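Local coordinates for protein mersacidin decarboxylase (Bacillus sp., PDB 1P3Y) that catalyses the oxidative decarboxylation of the C-terminal cysteine of the lantibiotic mersacidin to an aminoenethiol, using one bound FAD per subunit of a homododecamer, at residues N93-T98 / R136-L141; F120-N125 / H146-P151. All coordinates share one frame; numbering follows the deposited sequence.

Interaction 1: N93-T98 / R136-L141. With FAD (flavin-adenine dinucleotide), chain B.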
# COMPACT_ATOMS: atom_id res chain seq x y z
N ASN A 93 17.35 -19.77 -20.70
CA ASN A 93 17.09 -20.08 -19.31
C ASN A 93 16.23 -21.35 -19.15
O ASN A 93 16.63 -22.29 -18.48
CB ASN A 93 16.42 -18.89 -18.62
CG ASN A 93 16.01 -19.21 -17.20
OD1 ASN A 93 16.86 -19.56 -16.36
ND2 ASN A 93 14.70 -19.12 -16.91
N ILE A 94 15.05 -21.37 -19.77
CA ILE A 94 14.18 -22.54 -19.68
C ILE A 94 14.91 -23.81 -20.19
O ILE A 94 14.78 -24.89 -19.59
CB ILE A 94 12.84 -22.29 -20.45
CG1 ILE A 94 11.68 -22.11 -19.44
CG2 ILE A 94 12.56 -23.37 -21.47
CD1 ILE A 94 11.57 -23.12 -18.36
N LEU A 95 15.68 -23.67 -21.27
CA LEU A 95 16.44 -24.80 -21.80
C LEU A 95 17.43 -25.26 -20.73
O LEU A 95 17.54 -26.47 -20.46
CB LEU A 95 17.22 -24.42 -23.08
CG LEU A 95 16.34 -24.05 -24.29
CD1 LEU A 95 17.21 -23.61 -25.46
CD2 LEU A 95 15.45 -25.22 -24.68
N GLY A 96 18.15 -24.30 -20.12
CA GLY A 96 19.11 -24.64 -19.08
C GLY A 96 18.46 -25.26 -17.84
O GLY A 96 19.02 -26.16 -17.18
N GLN A 97 17.26 -24.80 -17.51
CA GLN A 97 16.62 -25.34 -16.33
C GLN A 97 16.13 -26.75 -16.58
O GLN A 97 16.39 -27.66 -15.78
CB GLN A 97 15.44 -24.45 -15.87
CG GLN A 97 15.86 -23.31 -14.93
CD GLN A 97 14.68 -22.49 -14.38
OE1 GLN A 97 13.84 -23.01 -13.65
NE2 GLN A 97 14.63 -21.22 -14.74
N THR A 98 15.43 -26.93 -17.70
CA THR A 98 14.86 -28.24 -18.00
C THR A 98 15.94 -29.28 -18.29
O THR A 98 15.84 -30.43 -17.84
CB THR A 98 13.87 -28.15 -19.18
OG1 THR A 98 14.47 -27.41 -20.25
CG2 THR A 98 12.58 -27.45 -18.73
N ARG A 136 25.03 -27.51 -25.62
CA ARG A 136 25.14 -28.66 -24.75
C ARG A 136 23.79 -28.95 -24.12
O ARG A 136 23.39 -30.12 -24.01
CB ARG A 136 26.18 -28.42 -23.65
CG ARG A 136 26.17 -29.51 -22.58
CD ARG A 136 27.43 -29.50 -21.68
NE ARG A 136 27.56 -28.34 -20.80
CZ ARG A 136 28.42 -27.33 -20.97
NH1 ARG A 136 29.26 -27.29 -22.01
NH2 ARG A 136 28.44 -26.33 -20.09
N ASN A 137 23.09 -27.88 -23.71
CA ASN A 137 21.78 -28.04 -23.07
C ASN A 137 20.79 -28.64 -24.05
O ASN A 137 20.08 -29.58 -23.70
CB ASN A 137 21.27 -26.69 -22.50
CG ASN A 137 21.88 -26.36 -21.11
OD1 ASN A 137 21.89 -25.20 -20.68
ND2 ASN A 137 22.38 -27.38 -20.41
N ILE A 138 20.76 -28.11 -25.28
CA ILE A 138 19.85 -28.62 -26.32
C ILE A 138 20.08 -30.13 -26.53
O ILE A 138 19.14 -30.94 -26.55
CB ILE A 138 20.09 -27.93 -27.69
CG1 ILE A 138 19.84 -26.41 -27.57
CG2 ILE A 138 19.20 -28.58 -28.76
CD1 ILE A 138 18.41 -26.01 -27.78
N GLU A 139 21.36 -30.49 -26.68
CA GLU A 139 21.73 -31.87 -26.88
C GLU A 139 21.22 -32.73 -25.73
O GLU A 139 20.51 -33.73 -25.95
CB GLU A 139 23.26 -31.98 -27.02
CG GLU A 139 23.79 -33.39 -27.37
CD GLU A 139 22.98 -34.09 -28.46
OE1 GLU A 139 22.57 -33.41 -29.43
OE2 GLU A 139 22.76 -35.33 -28.33
N GLN A 140 21.54 -32.32 -24.51
CA GLN A 140 21.13 -33.04 -23.30
C GLN A 140 19.62 -33.30 -23.26
O GLN A 140 19.18 -34.37 -22.83
CB GLN A 140 21.56 -32.28 -22.05
CG GLN A 140 21.32 -33.02 -20.75
CD GLN A 140 22.18 -34.27 -20.63
OE1 GLN A 140 23.37 -34.19 -20.35
NE2 GLN A 140 21.57 -35.43 -20.83
N LEU A 141 18.84 -32.30 -23.66
CA LEU A 141 17.39 -32.42 -23.71
C LEU A 141 16.98 -33.51 -24.70
O LEU A 141 16.08 -34.33 -24.42
CB LEU A 141 16.77 -31.08 -24.11
CG LEU A 141 16.70 -30.01 -23.02
CD1 LEU A 141 16.40 -28.65 -23.65
CD2 LEU A 141 15.62 -30.39 -21.99
PA FAD B . 11.44 -16.14 -15.68
O1A FAD B . 10.53 -15.09 -16.28
O2A FAD B . 10.84 -17.13 -14.69
O5B FAD B . 12.72 -15.46 -14.92
C5B FAD B . 13.16 -14.08 -15.13
C4B FAD B . 12.62 -13.14 -14.05
O4B FAD B . 11.49 -13.73 -13.42
C3B FAD B . 13.60 -12.84 -12.91
O3B FAD B . 13.83 -11.43 -12.98
C2B FAD B . 12.89 -13.33 -11.69
O2B FAD B . 13.11 -12.71 -10.45
C1B FAD B . 11.42 -13.29 -12.09
N9A FAD B . 10.44 -14.20 -11.41
C8A FAD B . 10.26 -15.65 -11.48
N7A FAD B . 9.28 -16.11 -10.73
C5A FAD B . 8.74 -14.95 -10.10
C6A FAD B . 7.67 -14.73 -9.14
N6A FAD B . 6.90 -15.73 -8.67
N1A FAD B . 7.42 -13.40 -8.69
C2A FAD B . 8.17 -12.34 -9.14
N3A FAD B . 9.23 -12.46 -10.08
C4A FAD B . 9.42 -13.86 -10.48
N1 FAD B . 16.13 -14.75 -23.20
C2 FAD B . 16.17 -15.74 -24.18
O2 FAD B . 16.79 -16.82 -23.96
N3 FAD B . 15.53 -15.51 -25.40
C4 FAD B . 14.80 -14.32 -25.76
O4 FAD B . 14.26 -14.21 -26.93
C4X FAD B . 14.76 -13.35 -24.75
N5 FAD B . 14.02 -12.16 -25.05
C5X FAD B . 13.93 -11.17 -24.02
C6 FAD B . 13.21 -9.96 -24.26
C7 FAD B . 13.06 -8.90 -23.27
C7M FAD B . 12.24 -7.63 -23.64
C8 FAD B . 13.71 -9.10 -21.95
C8M FAD B . 13.64 -8.10 -20.82
C9 FAD B . 14.43 -10.27 -21.67
C9A FAD B . 14.57 -11.32 -22.66
N10 FAD B . 15.33 -12.62 -22.49
C10 FAD B . 15.41 -13.59 -23.49
C1' FAD B . 15.96 -12.83 -21.22
C2' FAD B . 15.27 -13.71 -20.24
O2' FAD B . 13.94 -13.10 -19.94
C3' FAD B . 16.03 -13.81 -18.98
O3' FAD B . 17.16 -14.71 -19.08
C4' FAD B . 15.19 -14.28 -17.76
O4' FAD B . 16.06 -14.26 -16.58
C5' FAD B . 14.62 -15.68 -17.88
O5' FAD B . 13.35 -15.65 -18.54
P FAD B . 12.31 -16.83 -18.42
O1P FAD B . 11.16 -16.44 -19.24
O2P FAD B . 13.01 -18.12 -18.81
O3P FAD B . 12.07 -17.00 -16.83

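Interaction 2: F120-N125 / H146-P151. With FAD (flavin-adenine dinucleotide), chain B.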
# COMPACT_ATOMS: atom_id res chain seq x y z
N PHE A 120 10.26 -28.29 -27.54
CA PHE A 120 10.73 -26.91 -27.35
C PHE A 120 10.96 -26.15 -28.65
O PHE A 120 11.46 -26.70 -29.62
CB PHE A 120 12.06 -26.89 -26.61
CG PHE A 120 12.00 -27.44 -25.23
CD1 PHE A 120 11.94 -28.82 -25.02
CD2 PHE A 120 12.00 -26.57 -24.13
CE1 PHE A 120 11.90 -29.33 -23.72
CE2 PHE A 120 11.96 -27.06 -22.83
CZ PHE A 120 11.90 -28.45 -22.62
N PHE A 121 10.61 -24.87 -28.64
CA PHE A 121 10.84 -24.01 -29.80
C PHE A 121 11.72 -22.85 -29.34
O PHE A 121 11.24 -21.74 -29.13
CB PHE A 121 9.53 -23.45 -30.36
CG PHE A 121 8.72 -24.45 -31.13
CD1 PHE A 121 7.94 -25.40 -30.47
CD2 PHE A 121 8.70 -24.41 -32.52
CE1 PHE A 121 7.15 -26.30 -31.18
CE2 PHE A 121 7.91 -25.30 -33.26
CZ PHE A 121 7.13 -26.25 -32.58
N PRO A 122 13.03 -23.09 -29.18
CA PRO A 122 13.96 -22.04 -28.75
C PRO A 122 13.93 -20.78 -29.59
O PRO A 122 13.64 -20.81 -30.78
CB PRO A 122 15.32 -22.74 -28.81
CG PRO A 122 14.98 -24.14 -28.50
CD PRO A 122 13.73 -24.38 -29.31
N ASN A 123 14.27 -19.67 -28.95
CA ASN A 123 14.31 -18.36 -29.57
C ASN A 123 15.15 -17.47 -28.67
O ASN A 123 14.87 -17.31 -27.49
CB ASN A 123 12.88 -17.81 -29.71
CG ASN A 123 12.85 -16.41 -30.25
OD1 ASN A 123 13.04 -15.45 -29.51
ND2 ASN A 123 12.63 -16.28 -31.55
N MET A 124 16.21 -16.90 -29.23
CA MET A 124 17.10 -16.06 -28.46
C MET A 124 18.02 -15.31 -29.39
O MET A 124 18.01 -15.51 -30.61
CB MET A 124 17.94 -16.91 -27.50
CG MET A 124 18.88 -17.90 -28.21
SD MET A 124 19.43 -19.20 -27.09
CE MET A 124 18.05 -20.33 -27.18
N ASN A 125 18.82 -14.44 -28.79
CA ASN A 125 19.78 -13.63 -29.52
C ASN A 125 20.84 -14.57 -30.11
O ASN A 125 21.21 -15.58 -29.49
CB ASN A 125 20.43 -12.66 -28.53
CG ASN A 125 21.27 -11.65 -29.21
OD1 ASN A 125 20.78 -10.84 -29.99
ND2 ASN A 125 22.57 -11.67 -28.92
N HIS A 146 13.46 -35.17 -25.12
CA HIS A 146 12.66 -34.03 -25.54
C HIS A 146 13.02 -33.64 -26.97
O HIS A 146 14.12 -33.93 -27.44
CB HIS A 146 12.89 -32.83 -24.59
CG HIS A 146 12.46 -33.11 -23.18
ND1 HIS A 146 13.35 -33.14 -22.12
CD2 HIS A 146 11.25 -33.43 -22.66
CE1 HIS A 146 12.71 -33.49 -21.02
NE2 HIS A 146 11.43 -33.67 -21.32
N ILE A 147 12.09 -32.97 -27.64
CA ILE A 147 12.28 -32.50 -29.01
C ILE A 147 12.60 -31.01 -28.97
O ILE A 147 11.99 -30.26 -28.19
CB ILE A 147 10.99 -32.70 -29.84
CG1 ILE A 147 10.68 -34.19 -29.93
CG2 ILE A 147 11.13 -32.05 -31.23
CD1 ILE A 147 9.34 -34.46 -30.53
N VAL A 148 13.53 -30.58 -29.83
CA VAL A 148 13.92 -29.18 -29.88
C VAL A 148 13.92 -28.60 -31.30
O VAL A 148 14.90 -28.69 -32.04
CB VAL A 148 15.32 -29.00 -29.25
CG1 VAL A 148 15.73 -27.55 -29.28
CG2 VAL A 148 15.29 -29.50 -27.83
N ILE A 149 12.80 -28.00 -31.69
CA ILE A 149 12.67 -27.40 -33.01
C ILE A 149 13.63 -26.22 -33.08
O ILE A 149 13.49 -25.24 -32.35
CB ILE A 149 11.23 -26.93 -33.26
CG1 ILE A 149 10.26 -28.12 -33.10
CG2 ILE A 149 11.13 -26.29 -34.62
CD1 ILE A 149 10.73 -29.43 -33.71
N GLU A 150 14.61 -26.31 -33.97
CA GLU A 150 15.59 -25.25 -34.11
C GLU A 150 14.96 -24.00 -34.71
O GLU A 150 13.96 -24.06 -35.41
CB GLU A 150 16.75 -25.73 -34.99
CG GLU A 150 17.39 -27.06 -34.52
CD GLU A 150 18.88 -26.94 -34.22
OE1 GLU A 150 19.40 -27.79 -33.43
OE2 GLU A 150 19.53 -26.02 -34.78
N PRO A 151 15.53 -22.84 -34.40
CA PRO A 151 14.97 -21.60 -34.98
C PRO A 151 15.59 -21.41 -36.38
O PRO A 151 16.63 -22.01 -36.71
CB PRO A 151 15.41 -20.53 -33.98
CG PRO A 151 16.72 -21.07 -33.46
CD PRO A 151 16.41 -22.54 -33.26
PA FAD B . 11.44 -16.14 -15.68
O1A FAD B . 10.53 -15.09 -16.28
O2A FAD B . 10.84 -17.13 -14.69
O5B FAD B . 12.72 -15.46 -14.92
C5B FAD B . 13.16 -14.08 -15.13
C4B FAD B . 12.62 -13.14 -14.05
O4B FAD B . 11.49 -13.73 -13.42
C3B FAD B . 13.60 -12.84 -12.91
O3B FAD B . 13.83 -11.43 -12.98
C2B FAD B . 12.89 -13.33 -11.69
O2B FAD B . 13.11 -12.71 -10.45
C1B FAD B . 11.42 -13.29 -12.09
N9A FAD B . 10.44 -14.20 -11.41
C8A FAD B . 10.26 -15.65 -11.48
N7A FAD B . 9.28 -16.11 -10.73
C5A FAD B . 8.74 -14.95 -10.10
C6A FAD B . 7.67 -14.73 -9.14
N6A FAD B . 6.90 -15.73 -8.67
N1A FAD B . 7.42 -13.40 -8.69
C2A FAD B . 8.17 -12.34 -9.14
N3A FAD B . 9.23 -12.46 -10.08
C4A FAD B . 9.42 -13.86 -10.48
N1 FAD B . 16.13 -14.75 -23.20
C2 FAD B . 16.17 -15.74 -24.18
O2 FAD B . 16.79 -16.82 -23.96
N3 FAD B . 15.53 -15.51 -25.40
C4 FAD B . 14.80 -14.32 -25.76
O4 FAD B . 14.26 -14.21 -26.93
C4X FAD B . 14.76 -13.35 -24.75
N5 FAD B . 14.02 -12.16 -25.05
C5X FAD B . 13.93 -11.17 -24.02
C6 FAD B . 13.21 -9.96 -24.26
C7 FAD B . 13.06 -8.90 -23.27
C7M FAD B . 12.24 -7.63 -23.64
C8 FAD B . 13.71 -9.10 -21.95
C8M FAD B . 13.64 -8.10 -20.82
C9 FAD B . 14.43 -10.27 -21.67
C9A FAD B . 14.57 -11.32 -22.66
N10 FAD B . 15.33 -12.62 -22.49
C10 FAD B . 15.41 -13.59 -23.49
C1' FAD B . 15.96 -12.83 -21.22
C2' FAD B . 15.27 -13.71 -20.24
O2' FAD B . 13.94 -13.10 -19.94
C3' FAD B . 16.03 -13.81 -18.98
O3' FAD B . 17.16 -14.71 -19.08
C4' FAD B . 15.19 -14.28 -17.76
O4' FAD B . 16.06 -14.26 -16.58
C5' FAD B . 14.62 -15.68 -17.88
O5' FAD B . 13.35 -15.65 -18.54
P FAD B . 12.31 -16.83 -18.42
O1P FAD B . 11.16 -16.44 -19.24
O2P FAD B . 13.01 -18.12 -18.81
O3P FAD B . 12.07 -17.00 -16.83

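Interaction 1: N93-T98 / R136-L141
Two helices of the Rossmann-type flavoprotein fold, 92-99 and 132-144, meet where Leu95 reaches Ile138 and Leu141. The short segments 93-98 and 136-141 approach to 8.9 Å between axes, with their N-to-C directions 50° apart. Leu95 divides its branches between two partners: CD1 lies 3.5 Å from CD1 of Ile138, while CD2 lies 3.7 Å from CD1 of Leu141, whose side chain crosses it at about a right angle. Leu141 in turn splits its methyls, with CD2 3.6 Å from Thr98 OG1. At Gly96, which has no side chain, the CA lies 5.9 Å from CA of Asn137, the nearest CA pair between the segments. The leucine and isoleucine part of this seam is apolar.

The hydroxyl of Thr98 turns back on its own helix. OG1 sits between the backbone N and the carbonyl carbon and bonds Ile94 O at 2.6 Å. That carbonyl also takes the helical bond from Thr98 N, and the two donors arrive from opposite faces of its plane.

In this fold helix 92-99 follows strand 84-90, and its N-terminal end faces the cofactor. There Asn93 ND2 donates a nearly straight bond to FAD O2P (2.7 Å, 172°); CG anti to the backbone N, chi1 175°, swings the amide toward this phosphate oxygen. The other end of the amide is fixed too: OD1 accepts from Ala103 N of a second subunit and, weakly, from Gln97 NE2. Arg136 forms a salt bridge with Asp144 of that second subunit.

Interaction 2: F120-N125 / H146-P151
Phe120 and Val148 pair as a parallel bridge, carried by two backbone hydrogen bonds that flank Val148. Phe120 N donates to Ile147 O in a bond of 2.7 Å that is almost straight (173°), whereas Ile149 N reaches Phe120 O at 2.8 Å with a more bent N-H (134°). Beyond the strand, Asn123 O accepts the hydrogen bond from FAD N3 at 2.8 Å, tying this loop to the flavin.

The aromatic contacts differ on the two sides of the strand. The Phe120 ring turns its edge toward the face of the His146 imidazole in an offset edge-to-face pair, centroids 5.7 Å apart and planes at 78°; Ile147 O lies at the phenyl edge, in its plane. Phe121 instead receives an aliphatic branch over one face: Ile149 CG1 makes a CH-pi contact 3.8 Å from the ring centroid, and CG2 packs on CE2.

Among apolar contacts, the Pro122 ring crosses Val148 at about a right angle, CG to CG1 at 3.6 Å.

Strands 119-122 and 147-148, the latter at one sheet edge within this chain, form a beta-alpha-beta crossover of the Rossmann-type fold through helices 126-129 and 132-144. Strand 84-90 flanks 119-122; Ile138 of helix 132-144 packs on Pro122 and Val148, while Trp129 of helix 126-129 touches Pro122 and Pro151.

How the interactions relate
Both contacts are largely buried, but interaction 1 joins two helices through aliphatic branches in contact, whereas interaction 2 joins two sheet strands by backbone hydrogen bonds and adds aromatic packing. Ile149 in interaction 2 remains partly exposed, near the sheet's outer strand. The contacts meet directly: Ile138 CD1 packs on Val148 CG1 at 3.4 Å, and the Phe120 ring lies against Leu95 and Thr98. Helix 132-144 leads from the first contact into strand 147-148 of the second, with a probable bond from His146 N to Leu141 O just past the end of the helix. They reach different parts of one FAD, 93-98 a phosphate and 120-125 the flavin ring.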